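Local coordinates for 432aa long hypothetical deoxyribodipyrimidine photolyase (Sulfolobus tokodaii, PDB 2E0I), which binds two FAD molecules and probably uses light energy to split cyclobutane pyrimidine dimers in DNA, the second FAD probably serving as light-harvesting antenna, at residues R299-N302 / Y306-G309; L319-F324 / Y360-F365; V325-G330 / A354-D359; R332-K337 / G348-I353. All blocks are in the same frame, centred on the assembly; numbering follows the deposited sequence.

Interaction 1: R299-N302 / Y306-G309. With FAD (flavin-adenine dinucleotide), chain E.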
# COMPACT_ATOMS: atom_id res chain seq x y z
N ARG A 299 -13.33 -5.99 10.84
CA ARG A 299 -14.49 -6.28 10.02
C ARG A 299 -14.58 -5.34 8.84
O ARG A 299 -14.85 -5.78 7.72
CB ARG A 299 -15.77 -6.23 10.85
CG ARG A 299 -15.84 -7.36 11.84
CD ARG A 299 -17.17 -7.43 12.53
NE ARG A 299 -17.10 -8.35 13.66
CZ ARG A 299 -18.14 -8.71 14.40
NH1 ARG A 299 -19.34 -8.21 14.12
NH2 ARG A 299 -17.98 -9.54 15.43
N MET A 300 -14.35 -4.05 9.07
CA MET A 300 -14.40 -3.11 7.97
C MET A 300 -13.35 -3.51 6.94
O MET A 300 -13.67 -3.72 5.77
CB MET A 300 -14.13 -1.68 8.44
CG MET A 300 -14.25 -0.70 7.29
SD MET A 300 -13.90 1.02 7.66
CE MET A 300 -13.82 1.65 5.99
N LEU A 301 -12.10 -3.62 7.38
CA LEU A 301 -11.01 -4.00 6.50
C LEU A 301 -11.38 -5.23 5.67
O LEU A 301 -11.16 -5.25 4.47
CB LEU A 301 -9.75 -4.29 7.33
CG LEU A 301 -8.64 -5.14 6.69
CD1 LEU A 301 -8.03 -4.39 5.52
CD2 LEU A 301 -7.57 -5.48 7.72
N ASN A 302 -11.96 -6.25 6.30
CA ASN A 302 -12.31 -7.46 5.57
C ASN A 302 -13.31 -7.28 4.45
O ASN A 302 -13.17 -7.86 3.37
CB ASN A 302 -12.81 -8.56 6.52
CG ASN A 302 -11.70 -9.13 7.40
OD1 ASN A 302 -10.61 -9.43 6.92
ND2 ASN A 302 -11.98 -9.28 8.70
N TYR A 306 -10.04 -1.54 3.35
CA TYR A 306 -9.52 -0.25 3.78
C TYR A 306 -9.91 0.08 5.23
O TYR A 306 -10.93 -0.38 5.73
CB TYR A 306 -10.06 0.85 2.85
CG TYR A 306 -9.75 2.26 3.33
CD1 TYR A 306 -8.58 2.92 2.92
CD2 TYR A 306 -10.57 2.88 4.27
CE1 TYR A 306 -8.24 4.17 3.45
CE2 TYR A 306 -10.23 4.13 4.81
CZ TYR A 306 -9.07 4.76 4.40
OH TYR A 306 -8.72 5.96 4.98
N ILE A 307 -9.06 0.86 5.90
CA ILE A 307 -9.29 1.35 7.26
C ILE A 307 -8.31 2.50 7.42
O ILE A 307 -7.20 2.44 6.92
CB ILE A 307 -9.02 0.30 8.36
CG1 ILE A 307 -7.73 -0.46 8.09
CG2 ILE A 307 -10.20 -0.62 8.49
CD1 ILE A 307 -7.36 -1.44 9.19
N ASN A 308 -8.72 3.56 8.12
CA ASN A 308 -7.82 4.70 8.28
C ASN A 308 -6.60 4.38 9.15
O ASN A 308 -6.57 3.37 9.86
CB ASN A 308 -8.58 5.93 8.82
CG ASN A 308 -8.76 5.90 10.34
OD1 ASN A 308 -8.54 4.90 11.02
ND2 ASN A 308 -9.19 7.04 10.87
N GLY A 309 -5.59 5.24 9.08
CA GLY A 309 -4.36 5.01 9.83
C GLY A 309 -4.50 4.81 11.32
O GLY A 309 -3.70 4.11 11.93
PA FAD E . -5.11 9.83 5.00
O1A FAD E . -6.23 10.53 4.32
O2A FAD E . -4.55 10.20 6.31
O5B FAD E . -3.97 10.46 4.06
C5B FAD E . -2.62 10.60 4.51
C4B FAD E . -1.65 10.18 3.40
O4B FAD E . -0.28 10.29 3.82
C3B FAD E . -1.89 8.71 3.04
O3B FAD E . -2.77 8.65 1.92
C2B FAD E . -0.49 8.30 2.58
O2B FAD E . -0.23 8.84 1.28
C1B FAD E . 0.36 9.02 3.63
N9A FAD E . 0.37 8.28 4.92
C8A FAD E . -0.39 8.52 5.99
N7A FAD E . -0.02 7.72 6.98
C5A FAD E . 0.99 6.97 6.55
C6A FAD E . 1.78 5.97 7.11
N6A FAD E . 1.61 5.59 8.38
N1A FAD E . 2.73 5.39 6.36
C2A FAD E . 2.93 5.75 5.11
N3A FAD E . 2.20 6.70 4.54
C4A FAD E . 1.24 7.32 5.23
N1 FAD E . -0.44 2.55 3.53
C2 FAD E . -0.37 2.04 2.23
O2 FAD E . -0.52 2.77 1.25
N3 FAD E . -0.20 0.66 2.03
C4 FAD E . -0.10 -0.19 3.14
O4 FAD E . 0.11 -1.39 2.97
C4X FAD E . -0.18 0.33 4.43
N5 FAD E . -0.17 -0.54 5.53
C5X FAD E . -0.22 -0.03 6.83
C6 FAD E . -0.19 -0.92 7.90
C7 FAD E . -0.21 -0.43 9.20
C7M FAD E . -0.14 -1.42 10.37
C8 FAD E . -0.27 0.95 9.43
C8M FAD E . -0.26 1.52 10.85
C9 FAD E . -0.30 1.82 8.35
C9A FAD E . -0.27 1.34 7.04
N10 FAD E . -0.29 2.22 5.94
C10 FAD E . -0.34 1.70 4.64
C1' FAD E . -0.28 3.69 6.15
C2' FAD E . -1.63 4.41 6.25
O2' FAD E . -2.45 3.79 7.25
C3' FAD E . -2.38 4.46 4.92
O3' FAD E . -1.52 5.03 3.92
C4' FAD E . -3.64 5.31 5.02
O4' FAD E . -4.50 4.80 6.04
C5' FAD E . -4.40 5.33 3.69
O5' FAD E . -5.64 6.04 3.80
P FAD E . -5.76 7.59 3.39
O1P FAD E . -5.17 7.76 2.04
O2P FAD E . -7.17 7.99 3.60
O3P FAD E . -4.81 8.34 4.47
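Y306, L301 and I307 bury the most surface where the last turns of helix 292-304 meet the loop that follows. The two aliphatic residues make a greasy joint: I307 CG2 lies 3.9 Å from L301 CB and 3.7 Å from L301 N, so one methyl covers both the side-chain root and the helix backbone. The first torsion of I307 (chi1 44°) sets CG1 between its own backbone N and carbonyl carbon and thereby leaves CG2 to face the helix. A branched residue suits this place because one branch can pack on the helix while the other runs on toward CD1.

Y306 touches the helix with its backbone and with a ring edge. Its carbonyl O sits 3.7 Å from L301 CA, and M300, extended beyond CG and running alongside the tyrosine in the same direction, brings CE to within 3.9 Å of Y306 CD2, in the plane of the ring. The flexible, unbranched methionine can follow that edge closely. With CG anti to the backbone N (chi1 171°), the phenol points from the helix to the cofactor, where Y306 OH donates a hydrogen bond of 2.9 Å to FAD O2P. Tyrosine thus joins an apolar edge for packing to a polar end for the phosphate.

The loop ends at N308, whose OD1 caps V311 N at the start of helix 309-322. L301 also rests on F334 and K337 of helix 327-337, and M300 reaches F380 and W384 of helix 379-384, so helix 292-304 packs against both.

Interaction 2: L319-F324 / Y360-F365; sequences LVKVLF and YMFRVF
K321 and F362 approach from opposite directions, the lysine chain passing over one face of the phenyl ring. K321 leaves helix 309-322 with CG anti to the carbonyl carbon (chi1 -69°) and is extended from there on, which carries the ammonium group across the ring to the loop beyond. Its methylenes use the face first: CE stands 3.9 Å from the centroid of the F362 ring in a CH-pi contact. NZ follows at 4.0 Å from that centroid, only 5° off the ring normal, a well-centred cation-pi interaction. The nitrogen also donates to R363 O at 2.8 Å, arriving in the carbonyl plane on a lone pair. Further bonds to S355 OG and, weakly, to I353 O give this buried charge a polar surround. Lysine suits the place because its chain is apolar and its end can serve several acceptors. A methionine in its place would probably leave R363 O and S355 OG without this donor and F362 without its cation. Within the helical FAD-binding domain of the photolyase family, this combined cation-pi and lysine-to-carbonyl contact ties the end of helix 309-322 to the loop between helix 343-353 and helix 367-374.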
# COMPACT_ATOMS: atom_id res chain seq x y z
N LEU A 319 -2.61 -6.99 17.85
CA LEU A 319 -2.14 -8.30 17.45
C LEU A 319 -0.73 -8.59 17.95
O LEU A 319 -0.43 -9.70 18.38
CB LEU A 319 -2.17 -8.45 15.93
CG LEU A 319 -1.60 -9.77 15.41
CD1 LEU A 319 -2.53 -10.91 15.77
CD2 LEU A 319 -1.39 -9.70 13.90
N VAL A 320 0.13 -7.59 17.91
CA VAL A 320 1.49 -7.82 18.31
C VAL A 320 1.77 -7.70 19.80
O VAL A 320 2.31 -8.63 20.41
CB VAL A 320 2.44 -6.87 17.55
CG1 VAL A 320 3.88 -7.17 17.93
CG2 VAL A 320 2.24 -7.03 16.05
N LYS A 321 1.39 -6.57 20.39
CA LYS A 321 1.65 -6.33 21.80
C LYS A 321 0.60 -6.77 22.80
O LYS A 321 0.76 -6.56 23.99
CB LYS A 321 1.99 -4.84 22.00
CG LYS A 321 3.32 -4.49 21.37
CD LYS A 321 3.68 -3.03 21.52
CE LYS A 321 5.04 -2.76 20.88
NZ LYS A 321 5.39 -1.30 20.91
N VAL A 322 -0.47 -7.40 22.33
CA VAL A 322 -1.50 -7.87 23.25
C VAL A 322 -1.77 -9.34 23.04
O VAL A 322 -1.83 -10.09 24.00
CB VAL A 322 -2.81 -7.04 23.10
CG1 VAL A 322 -3.92 -7.65 23.92
CG2 VAL A 322 -2.56 -5.61 23.57
N LEU A 323 -1.94 -9.78 21.80
CA LEU A 323 -2.20 -11.19 21.54
C LEU A 323 -0.86 -11.89 21.35
O LEU A 323 -0.80 -13.11 21.17
CB LEU A 323 -3.07 -11.37 20.29
CG LEU A 323 -4.48 -10.75 20.30
CD1 LEU A 323 -5.16 -11.02 18.99
CD2 LEU A 323 -5.29 -11.33 21.44
N PHE A 324 0.20 -11.10 21.40
CA PHE A 324 1.57 -11.57 21.25
C PHE A 324 1.78 -12.50 20.03
O PHE A 324 2.29 -13.62 20.15
CB PHE A 324 2.00 -12.25 22.56
CG PHE A 324 3.49 -12.39 22.71
CD1 PHE A 324 4.36 -11.39 22.28
CD2 PHE A 324 4.04 -13.53 23.32
CE1 PHE A 324 5.74 -11.52 22.45
CE2 PHE A 324 5.42 -13.67 23.50
CZ PHE A 324 6.27 -12.66 23.06
N TYR A 360 11.98 3.63 18.16
CA TYR A 360 12.77 2.90 19.15
C TYR A 360 12.12 2.70 20.53
O TYR A 360 12.52 1.80 21.28
CB TYR A 360 14.16 3.55 19.26
CG TYR A 360 14.98 3.43 17.98
CD1 TYR A 360 15.57 2.22 17.61
CD2 TYR A 360 15.12 4.52 17.10
CE1 TYR A 360 16.28 2.09 16.40
CE2 TYR A 360 15.83 4.40 15.89
CZ TYR A 360 16.41 3.18 15.55
OH TYR A 360 17.12 3.04 14.38
N MET A 361 11.12 3.51 20.87
CA MET A 361 10.44 3.38 22.16
C MET A 361 9.40 2.26 22.11
O MET A 361 8.90 1.90 21.03
CB MET A 361 9.75 4.69 22.54
CG MET A 361 8.32 4.81 22.01
SD MET A 361 7.29 6.06 22.84
CE MET A 361 6.70 5.16 24.33
N PHE A 362 9.06 1.70 23.27
CA PHE A 362 8.05 0.65 23.33
C PHE A 362 6.70 1.32 23.57
O PHE A 362 6.27 1.51 24.70
CB PHE A 362 8.36 -0.34 24.46
CG PHE A 362 7.44 -1.53 24.48
CD1 PHE A 362 6.17 -1.43 25.05
CD2 PHE A 362 7.84 -2.74 23.92
CE1 PHE A 362 5.32 -2.53 25.06
CE2 PHE A 362 6.99 -3.84 23.93
CZ PHE A 362 5.73 -3.74 24.50
N ARG A 363 6.05 1.68 22.47
CA ARG A 363 4.77 2.36 22.51
C ARG A 363 3.60 1.43 22.82
O ARG A 363 3.53 0.31 22.32
CB ARG A 363 4.54 3.06 21.18
CG ARG A 363 3.34 3.97 21.15
CD ARG A 363 3.54 5.03 20.09
NE ARG A 363 4.90 5.56 20.17
CZ ARG A 363 5.29 6.74 19.68
NH1 ARG A 363 4.41 7.53 19.08
NH2 ARG A 363 6.55 7.13 19.81
N VAL A 364 2.68 1.91 23.66
CA VAL A 364 1.51 1.13 24.03
C VAL A 364 0.24 1.99 24.04
O VAL A 364 0.29 3.17 24.37
CB VAL A 364 1.68 0.49 25.43
CG1 VAL A 364 1.96 1.56 26.45
CG2 VAL A 364 0.43 -0.27 25.80
N PHE A 365 -0.88 1.40 23.65
CA PHE A 365 -2.16 2.10 23.60
C PHE A 365 -3.18 1.39 24.48
O PHE A 365 -3.15 0.17 24.63
CB PHE A 365 -2.71 2.14 22.18
CG PHE A 365 -1.85 2.90 21.21
CD1 PHE A 365 -1.67 4.27 21.35
CD2 PHE A 365 -1.22 2.23 20.17
CE1 PHE A 365 -0.88 4.98 20.45
CE2 PHE A 365 -0.41 2.93 19.26
CZ PHE A 365 -0.24 4.30 19.41

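Interaction 3: V325-G330 / A354-D359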
# COMPACT_ATOMS: atom_id res chain seq x y z
N VAL A 325 1.37 -12.01 18.86
CA VAL A 325 1.51 -12.74 17.60
C VAL A 325 2.56 -12.02 16.73
O VAL A 325 2.58 -10.79 16.64
CB VAL A 325 0.17 -12.83 16.85
CG1 VAL A 325 0.38 -13.47 15.49
CG2 VAL A 325 -0.83 -13.62 17.66
N ASP A 326 3.45 -12.80 16.11
CA ASP A 326 4.51 -12.24 15.27
C ASP A 326 3.95 -11.21 14.29
O ASP A 326 2.98 -11.48 13.59
CB ASP A 326 5.20 -13.39 14.52
CG ASP A 326 6.47 -12.96 13.81
OD1 ASP A 326 7.19 -13.85 13.32
OD2 ASP A 326 6.75 -11.74 13.74
N TRP A 327 4.58 -10.04 14.23
CA TRP A 327 4.12 -9.00 13.32
C TRP A 327 4.12 -9.43 11.85
O TRP A 327 3.36 -8.89 11.05
CB TRP A 327 4.96 -7.73 13.48
CG TRP A 327 6.42 -7.91 13.26
CD1 TRP A 327 7.35 -8.15 14.21
CD2 TRP A 327 7.12 -7.84 12.01
NE1 TRP A 327 8.60 -8.24 13.64
CE2 TRP A 327 8.49 -8.05 12.29
CE3 TRP A 327 6.72 -7.63 10.69
CZ2 TRP A 327 9.47 -8.05 11.29
CZ3 TRP A 327 7.69 -7.63 9.69
CH2 TRP A 327 9.05 -7.84 10.00
N ARG A 328 4.96 -10.39 11.49
CA ARG A 328 5.02 -10.88 10.12
C ARG A 328 3.70 -11.53 9.73
O ARG A 328 3.30 -11.47 8.58
CB ARG A 328 6.15 -11.90 9.95
CG ARG A 328 7.53 -11.33 10.09
CD ARG A 328 8.57 -12.42 9.98
NE ARG A 328 9.87 -12.01 10.53
CZ ARG A 328 10.10 -11.69 11.81
NH1 ARG A 328 9.13 -11.72 12.70
NH2 ARG A 328 11.33 -11.35 12.19
N TRP A 329 3.02 -12.15 10.69
CA TRP A 329 1.73 -12.78 10.44
C TRP A 329 0.72 -11.68 10.05
O TRP A 329 -0.02 -11.80 9.07
CB TRP A 329 1.23 -13.50 11.70
CG TRP A 329 1.93 -14.80 12.02
CD1 TRP A 329 3.24 -15.11 11.81
CD2 TRP A 329 1.34 -15.93 12.68
NE1 TRP A 329 3.51 -16.37 12.29
CE2 TRP A 329 2.37 -16.90 12.83
CE3 TRP A 329 0.06 -16.22 13.16
CZ2 TRP A 329 2.14 -18.14 13.44
CZ3 TRP A 329 -0.16 -17.46 13.77
CH2 TRP A 329 0.87 -18.40 13.90
N GLY A 330 0.70 -10.62 10.85
CA GLY A 330 -0.20 -9.52 10.60
C GLY A 330 0.14 -8.83 9.30
O GLY A 330 -0.74 -8.46 8.54
N ALA A 354 5.30 -2.66 16.14
CA ALA A 354 5.83 -3.74 16.97
C ALA A 354 7.10 -3.29 17.65
O ALA A 354 7.73 -4.05 18.38
CB ALA A 354 6.12 -4.96 16.10
N SER A 355 7.44 -2.03 17.42
CA SER A 355 8.65 -1.42 17.95
C SER A 355 9.88 -2.31 17.75
O SER A 355 10.63 -2.60 18.68
CB SER A 355 8.47 -1.02 19.43
OG SER A 355 7.85 -2.02 20.20
N THR A 356 10.04 -2.75 16.50
CA THR A 356 11.18 -3.55 16.08
C THR A 356 11.70 -2.79 14.88
O THR A 356 12.56 -3.28 14.15
CB THR A 356 10.78 -4.96 15.61
OG1 THR A 356 9.95 -4.86 14.45
CG2 THR A 356 10.03 -5.70 16.70
N GLY A 357 11.16 -1.59 14.69
CA GLY A 357 11.55 -0.76 13.57
C GLY A 357 12.09 0.63 13.90
O GLY A 357 12.85 0.81 14.85
N VAL A 358 11.69 1.60 13.09
CA VAL A 358 12.15 2.98 13.23
C VAL A 358 11.79 3.67 14.53
O VAL A 358 12.52 4.54 14.99
CB VAL A 358 11.65 3.81 12.04
CG1 VAL A 358 11.65 5.29 12.38
CG2 VAL A 358 12.56 3.55 10.84
N ASP A 359 10.67 3.30 15.13
CA ASP A 359 10.33 3.90 16.41
C ASP A 359 11.04 3.04 17.44
O ASP A 359 10.73 1.84 17.57
CB ASP A 359 8.83 3.86 16.66
CG ASP A 359 8.44 4.58 17.93
OD1 ASP A 359 7.27 4.44 18.37
OD2 ASP A 359 9.31 5.28 18.49
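W327 belongs to what is probably the tryptophan chain of the photolyase family, standing between W350 beside the flavin and W274 farther out; in this contact its indole leans on the turn that ends helix 343-353. That turn is a Schellman motif, with S355 as the residue of positive phi. Just before it, A354 CB touches W327 CD1 at 3.9 Å and W327 CB at 4.0 Å. Both approaches are apolar, and alanine is small enough to let the five-membered ring come near the turn. T356 lies farther along the indole, its OG1 3.7 Å from W327 NE1, too long for a hydrogen bond; that hydroxyl is instead paired with Q351 OE1. W327 reaches the turn because its CG lies between the backbone N and the carbonyl carbon (chi1 57°), swinging the ring across from the start of helix 327-337.

The helix start carries its own polar network. D326 is the N-cap: its OD2 accepts from R328 N at 3.2 Å in a nearly straight bond (175°), the donor coming from above the carboxylate plane. OD2 also makes a salt bridge with R328 NH1, 2.6 Å away, and R328 has a second acidic mate in D270. The aspartate oxygen and R328 CG lie over one face of the indole, and the R328 guanidinium lays its face over W327 CZ2.

The surround is therefore mixed: methyl and hydroxyl groups at the turn, an aspartate-arginine pair over one face of the ring. An electron leaving W327 for its neighbour would leave positive charge on the indole, and the nearby carboxylate would be expected to ease that, the arginine partly offsetting it.

Interaction 4: R332-K337 / G348-I353. With FAD (flavin-adenine dinucleotide), chain E.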
# COMPACT_ATOMS: atom_id res chain seq x y z
N ARG A 332 1.44 -10.08 6.61
CA ARG A 332 0.92 -10.90 5.52
C ARG A 332 -0.60 -10.85 5.43
O ARG A 332 -1.16 -10.76 4.34
CB ARG A 332 1.35 -12.35 5.65
CG ARG A 332 1.51 -13.02 4.29
CD ARG A 332 0.82 -14.35 4.18
NE ARG A 332 1.36 -15.34 5.11
CZ ARG A 332 0.83 -16.54 5.37
NH1 ARG A 332 -0.29 -16.95 4.76
NH2 ARG A 332 1.43 -17.33 6.25
N TYR A 333 -1.27 -10.90 6.57
CA TYR A 333 -2.72 -10.84 6.52
C TYR A 333 -3.19 -9.53 5.87
O TYR A 333 -4.08 -9.54 5.01
CB TYR A 333 -3.30 -10.96 7.91
CG TYR A 333 -4.80 -11.00 7.87
CD1 TYR A 333 -5.46 -12.07 7.28
CD2 TYR A 333 -5.55 -9.93 8.36
CE1 TYR A 333 -6.84 -12.07 7.16
CE2 TYR A 333 -6.94 -9.93 8.25
CZ TYR A 333 -7.57 -11.00 7.65
OH TYR A 333 -8.94 -10.99 7.54
N PHE A 334 -2.60 -8.41 6.29
CA PHE A 334 -2.94 -7.11 5.72
C PHE A 334 -2.68 -7.09 4.23
O PHE A 334 -3.48 -6.53 3.48
CB PHE A 334 -2.10 -6.01 6.37
CG PHE A 334 -2.80 -5.27 7.48
CD1 PHE A 334 -3.78 -5.90 8.25
CD2 PHE A 334 -2.45 -3.96 7.78
CE1 PHE A 334 -4.40 -5.24 9.29
CE2 PHE A 334 -3.06 -3.28 8.84
CZ PHE A 334 -4.04 -3.93 9.59
N ALA A 335 -1.56 -7.67 3.81
CA ALA A 335 -1.19 -7.71 2.39
C ALA A 335 -2.30 -8.42 1.62
O ALA A 335 -2.50 -8.22 0.41
CB ALA A 335 0.14 -8.45 2.20
N THR A 336 -3.04 -9.22 2.35
CA THR A 336 -4.11 -10.00 1.79
C THR A 336 -5.41 -9.25 1.67
O THR A 336 -6.27 -9.65 0.91
CB THR A 336 -4.27 -11.26 2.65
OG1 THR A 336 -3.56 -12.32 2.01
CG2 THR A 336 -5.72 -11.62 2.88
N LYS A 337 -5.56 -8.16 2.40
CA LYS A 337 -6.82 -7.43 2.37
C LYS A 337 -6.77 -6.00 1.88
O LYS A 337 -7.72 -5.53 1.26
CB LYS A 337 -7.43 -7.45 3.77
CG LYS A 337 -7.75 -8.84 4.28
CD LYS A 337 -8.81 -9.47 3.42
CE LYS A 337 -9.41 -10.70 4.07
NZ LYS A 337 -10.82 -10.85 3.57
N GLY A 348 7.10 -1.35 6.86
CA GLY A 348 7.59 -0.27 7.69
C GLY A 348 6.68 0.02 8.85
O GLY A 348 7.11 0.13 10.00
N ASN A 349 5.39 0.13 8.55
CA ASN A 349 4.40 0.42 9.57
C ASN A 349 4.26 -0.69 10.60
O ASN A 349 4.17 -0.40 11.79
CB ASN A 349 3.07 0.72 8.90
CG ASN A 349 2.93 2.18 8.51
OD1 ASN A 349 2.63 3.03 9.36
ND2 ASN A 349 3.14 2.49 7.24
N TRP A 350 4.25 -1.95 10.17
CA TRP A 350 4.13 -3.04 11.13
C TRP A 350 5.29 -3.05 12.10
O TRP A 350 5.10 -3.12 13.32
CB TRP A 350 4.04 -4.40 10.43
CG TRP A 350 2.64 -4.75 10.02
CD1 TRP A 350 2.06 -4.55 8.80
CD2 TRP A 350 1.61 -5.29 10.87
NE1 TRP A 350 0.73 -4.93 8.83
CE2 TRP A 350 0.43 -5.39 10.09
CE3 TRP A 350 1.57 -5.70 12.20
CZ2 TRP A 350 -0.76 -5.87 10.60
CZ3 TRP A 350 0.38 -6.18 12.72
CH2 TRP A 350 -0.77 -6.26 11.92
N GLN A 351 6.50 -2.95 11.58
CA GLN A 351 7.67 -2.96 12.44
C GLN A 351 7.65 -1.77 13.37
O GLN A 351 8.05 -1.86 14.52
CB GLN A 351 8.94 -2.95 11.60
CG GLN A 351 9.03 -4.12 10.65
CD GLN A 351 10.38 -4.74 10.69
OE1 GLN A 351 10.91 -5.01 11.78
NE2 GLN A 351 10.97 -4.99 9.51
N TRP A 352 7.17 -0.64 12.87
CA TRP A 352 7.10 0.56 13.68
C TRP A 352 6.23 0.27 14.89
O TRP A 352 6.62 0.51 16.02
CB TRP A 352 6.47 1.70 12.87
CG TRP A 352 6.64 3.07 13.49
CD1 TRP A 352 7.68 3.93 13.29
CD2 TRP A 352 5.75 3.72 14.41
NE1 TRP A 352 7.50 5.07 14.03
CE2 TRP A 352 6.32 4.97 14.73
CE3 TRP A 352 4.53 3.36 15.00
CZ2 TRP A 352 5.71 5.87 15.61
CZ3 TRP A 352 3.92 4.27 15.88
CH2 TRP A 352 4.52 5.50 16.17
N ILE A 353 5.05 -0.26 14.65
CA ILE A 353 4.12 -0.58 15.71
C ILE A 353 4.64 -1.64 16.67
O ILE A 353 4.44 -1.54 17.88
CB ILE A 353 2.77 -1.02 15.10
CG1 ILE A 353 1.77 0.11 15.22
CG2 ILE A 353 2.23 -2.25 15.81
CD1 ILE A 353 1.52 0.53 16.67
PA FAD E . -5.11 9.83 5.00
O1A FAD E . -6.23 10.53 4.32
O2A FAD E . -4.55 10.20 6.31
O5B FAD E . -3.97 10.46 4.06
C5B FAD E . -2.62 10.60 4.51
C4B FAD E . -1.65 10.18 3.40
O4B FAD E . -0.28 10.29 3.82
C3B FAD E . -1.89 8.71 3.04
O3B FAD E . -2.77 8.65 1.92
C2B FAD E . -0.49 8.30 2.58
O2B FAD E . -0.23 8.84 1.28
C1B FAD E . 0.36 9.02 3.63
N9A FAD E . 0.37 8.28 4.92
C8A FAD E . -0.39 8.52 5.99
N7A FAD E . -0.02 7.72 6.98
C5A FAD E . 0.99 6.97 6.55
C6A FAD E . 1.78 5.97 7.11
N6A FAD E . 1.61 5.59 8.38
N1A FAD E . 2.73 5.39 6.36
C2A FAD E . 2.93 5.75 5.11
N3A FAD E . 2.20 6.70 4.54
C4A FAD E . 1.24 7.32 5.23
N1 FAD E . -0.44 2.55 3.53
C2 FAD E . -0.37 2.04 2.23
O2 FAD E . -0.52 2.77 1.25
N3 FAD E . -0.20 0.66 2.03
C4 FAD E . -0.10 -0.19 3.14
O4 FAD E . 0.11 -1.39 2.97
C4X FAD E . -0.18 0.33 4.43
N5 FAD E . -0.17 -0.54 5.53
C5X FAD E . -0.22 -0.03 6.83
C6 FAD E . -0.19 -0.92 7.90
C7 FAD E . -0.21 -0.43 9.20
C7M FAD E . -0.14 -1.42 10.37
C8 FAD E . -0.27 0.95 9.43
C8M FAD E . -0.26 1.52 10.85
C9 FAD E . -0.30 1.82 8.35
C9A FAD E . -0.27 1.34 7.04
N10 FAD E . -0.29 2.22 5.94
C10 FAD E . -0.34 1.70 4.64
C1' FAD E . -0.28 3.69 6.15
C2' FAD E . -1.63 4.41 6.25
O2' FAD E . -2.45 3.79 7.25
C3' FAD E . -2.38 4.46 4.92
O3' FAD E . -1.52 5.03 3.92
C4' FAD E . -3.64 5.31 5.02
O4' FAD E . -4.50 4.80 6.04
C5' FAD E . -4.40 5.33 3.69
O5' FAD E . -5.64 6.04 3.80
P FAD E . -5.76 7.59 3.39
O1P FAD E . -5.17 7.76 2.04
O2P FAD E . -7.17 7.99 3.60
O3P FAD E . -4.81 8.34 4.47
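F334 and W350 meet as an aromatic pair, edge-to-face: the edge of the indole is turned to the face of the phenyl ring, with the planes at 71° and the phenyl centroid 4.9 Å from that of the six-membered indole ring. W350 CZ2 stands over the centre of the F334 ring, 3.8 Å from F334 CG, and W350 NE1 comes to 3.5 Å from F334 CD2. The indole gets there from helix 343-353 with CG beside its backbone N (chi1 -86°).

Van der Waals contacts with the flavin form a second group. The methyl C7M lies over one face of W350 and 3.8 Å from F334 CE2, while flavin C6 is in the plane of the phenyl ring at its edge. N349 adds its CG, 3.3 Å from FAD C9. An alanine in place of F334 would probably open a gap beside C7M and leave the edge of W350 without the face it rests on.

Of these two segments, N349 supplies the hydrogen bonds to the cofactor. Its OD1 accepts from adenine N6A at 2.9 Å and its ND2 donates to N1A at 3.1 Å in an almost straight bond (175°). An asparagine fits because its amide offers an acceptor and a donor side by side, matching the adenine edge, and ND2 has a further acceptor in I345 O.

N349 bridges flavin and adenine, consistent with the folded FAD of photolyases. W350, so close to the dimethylbenzene end, is probably the first tryptophan to pass an electron to the photoexcited flavin, and F334, its face against the indole edge, is one of the residues packed round that ring.

In the fold
From the N terminus, interaction 1 comes first and closes the short turn between helix 292-304 and helix 309-322; it is complete before the others open. Those three are concentric. Interaction 2 opens at the end of helix 309-322, interaction 3 at the start of helix 327-337, and interaction 4 farther along that helix. They close in reverse order: interaction 4 on helix 343-353, interaction 3 on the turn after it, and interaction 2 on the loop leading to helix 367-374. None of them cross. Interactions 1 and 4 touch each other and share the FAD of the helical domain, whereas interactions 3 and 2 extend the packing outward from it.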